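Local coordinates for proteasome assembly chaperone family protein (Thermoplasma acidophilum, PDB 3GAA) that is of unknown function but, as a member of the PAC2 family, is probably related to the chaperones that assist proteasome assembly, at residues A[126-131]-A[184-189]. Numbering follows the deposited sequence.
Sequences EGSPAN and SFITPT
E126 and I186 lie side by side on one face of a parallel strand pair, and the methylene CG of E126 comes within 3.5 Å of CG1 of I186. Two torsions set this up: CG of E126 sits between its own backbone N and carbonyl carbon (chi1 54°), while I186 turns CG1 anti to its carbonyl carbon. The second branch of I186, CG2, lies against the G127-S128 peptide, 3.7 Å from N of S128. P188 continues this face, with its CB 4.1 Å from CB of A130.

Five backbone hydrogen bonds fix the register that pairs E126 with I186, G127 with T187 and S128 with P188. The bond from N of E126 to O of F185 (2.9 Å) and that from N of T189 to O of S128 (2.8 Å) approach nearly end-on to the carbonyl. N of S128 and N of A130 instead come from above the carbonyl planes of T187 and T189. The short strand axes are inclined at 32°. O of S128, already bonded to N of T189, also meets CA of P188 in a CA-H...O contact of 3.3 Å.

On the other face, helix 196-210 packs against T187 and T189, and T187 OG1 is satisfied by O of P138. Strands 121-130 and 181-190 are parallel neighbours inside the mixed sheet, flanked by 28-32 and antiparallel 140-142 respectively.

Replacing E126 with an alanine removes the CG methylene, which is likely to leave CG1 of I186 without its side-by-side partner. Main-chain hydrogen bonds thus carry most of the pairing, with glutamate contributing its hydrocarbon stem rather than a salt bridge to the opposing strand.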
loop_
_atom_site.group_PDB
_atom_site.type_symbol
_atom_site.label_atom_id
_atom_site.label_comp_id
_atom_site.label_asym_id
_atom_site.label_seq_id
_atom_site.Cartn_x
_atom_site.Cartn_y
_atom_site.Cartn_z
ATOM N N GLU A 126 -36.844 12.849 -14.446
ATOM C CA GLU A 126 -37.410 11.622 -14.947
ATOM C C GLU A 126 -38.870 11.615 -15.329
ATOM O O GLU A 126 -39.628 12.509 -15.028
ATOM C CB GLU A 126 -37.045 10.430 -14.050
ATOM C CG GLU A 126 -37.376 10.542 -12.595
ATOM C CD GLU A 126 -36.557 9.564 -11.744
ATOM O OE1 GLU A 126 -37.084 8.946 -10.763
ATOM O OE2 GLU A 126 -35.354 9.428 -12.056
ATOM N N GLY A 127 -39.220 10.572 -16.061
ATOM C CA GLY A 127 -40.608 10.258 -16.396
ATOM C C GLY A 127 -41.119 8.999 -15.701
ATOM O O GLY A 127 -40.325 8.152 -15.288
ATOM N N SER A 128 -42.436 8.910 -15.539
ATOM C CA SER A 128 -43.109 7.702 -15.021
ATOM C C SER A 128 -44.038 7.222 -16.092
ATOM O O SER A 128 -44.617 8.040 -16.791
ATOM C CB SER A 128 -43.898 7.975 -13.730
ATOM O OG SER A 128 -44.766 9.101 -13.849
ATOM N N PRO A 129 -44.167 5.905 -16.261
ATOM C CA PRO A 129 -44.887 5.544 -17.489
ATOM C C PRO A 129 -46.396 5.696 -17.393
ATOM O O PRO A 129 -46.981 5.429 -16.361
ATOM C CB PRO A 129 -44.467 4.095 -17.731
ATOM C CG PRO A 129 -43.191 3.917 -16.960
ATOM C CD PRO A 129 -43.362 4.786 -15.756
ATOM N N ALA A 130 -46.980 6.191 -18.472
ATOM C CA ALA A 130 -48.410 6.371 -18.596
ATOM C C ALA A 130 -48.819 5.904 -20.012
ATOM O O ALA A 130 -48.072 5.180 -20.679
ATOM C CB ALA A 130 -48.743 7.817 -18.379
ATOM N N ASN A 131 -50.008 6.289 -20.464
ATOM C CA ASN A 131 -50.326 6.279 -21.911
ATOM C C ASN A 131 -51.380 7.321 -22.215
ATOM O O ASN A 131 -52.535 7.137 -21.830
ATOM C CB ASN A 131 -50.759 4.908 -22.399
ATOM C CG ASN A 131 -51.549 4.142 -21.369
ATOM O OD1 ASN A 131 -52.270 3.199 -21.708
ATOM N ND2 ASN A 131 -51.415 4.525 -20.108
ATOM N N SER A 184 -35.672 15.387 -7.118
ATOM C CA SER A 184 -36.013 14.809 -8.376
ATOM C C SER A 184 -37.368 15.370 -8.875
ATOM O O SER A 184 -38.240 15.630 -8.073
ATOM C CB SER A 184 -36.052 13.297 -8.232
ATOM O OG SER A 184 -36.851 12.785 -9.278
ATOM N N PHE A 185 -37.515 15.604 -10.182
ATOM C CA PHE A 185 -38.831 15.863 -10.748
ATOM C C PHE A 185 -39.232 14.654 -11.612
ATOM O O PHE A 185 -38.405 14.096 -12.359
ATOM C CB PHE A 185 -38.801 17.117 -11.608
ATOM C CG PHE A 185 -38.566 18.399 -10.847
ATOM C CD1 PHE A 185 -39.420 18.798 -9.843
ATOM C CD2 PHE A 185 -37.543 19.216 -11.175
ATOM C CE1 PHE A 185 -39.246 19.943 -9.185
ATOM C CE2 PHE A 185 -37.350 20.403 -10.489
ATOM C CZ PHE A 185 -38.197 20.746 -9.492
ATOM N N ILE A 186 -40.487 14.232 -11.477
ATOM C CA ILE A 186 -41.039 13.169 -12.287
ATOM C C ILE A 186 -42.319 13.619 -12.999
ATOM O O ILE A 186 -43.178 14.349 -12.465
ATOM C CB ILE A 186 -41.350 11.907 -11.479
ATOM C CG1 ILE A 186 -40.151 11.496 -10.602
ATOM C CG2 ILE A 186 -41.646 10.784 -12.430
ATOM C CD1 ILE A 186 -40.184 12.075 -9.160
ATOM N N THR A 187 -42.443 13.189 -14.243
ATOM C CA THR A 187 -43.590 13.590 -15.023
ATOM C C THR A 187 -44.169 12.366 -15.737
ATOM O O THR A 187 -43.440 11.569 -16.204
ATOM C CB THR A 187 -43.199 14.725 -15.971
ATOM O OG1 THR A 187 -44.376 15.443 -16.324
ATOM C CG2 THR A 187 -42.521 14.198 -17.234
ATOM N N PRO A 188 -45.490 12.205 -15.771
ATOM C CA PRO A 188 -46.018 11.064 -16.497
ATOM C C PRO A 188 -45.678 11.170 -17.969
ATOM O O PRO A 188 -45.780 12.239 -18.557
ATOM C CB PRO A 188 -47.530 11.183 -16.313
ATOM C CG PRO A 188 -47.778 12.317 -15.393
ATOM C CD PRO A 188 -46.554 13.138 -15.348
ATOM N N THR A 189 -45.293 10.068 -18.573
ATOM C CA THR A 189 -44.943 10.092 -19.975
ATOM C C THR A 189 -45.448 8.830 -20.729
ATOM O O THR A 189 -45.395 7.712 -20.214
ATOM C CB THR A 189 -43.389 10.443 -20.155
ATOM O OG1 THR A 189 -42.832 9.783 -21.302
ATOM C CG2 THR A 189 -42.593 10.132 -18.939
#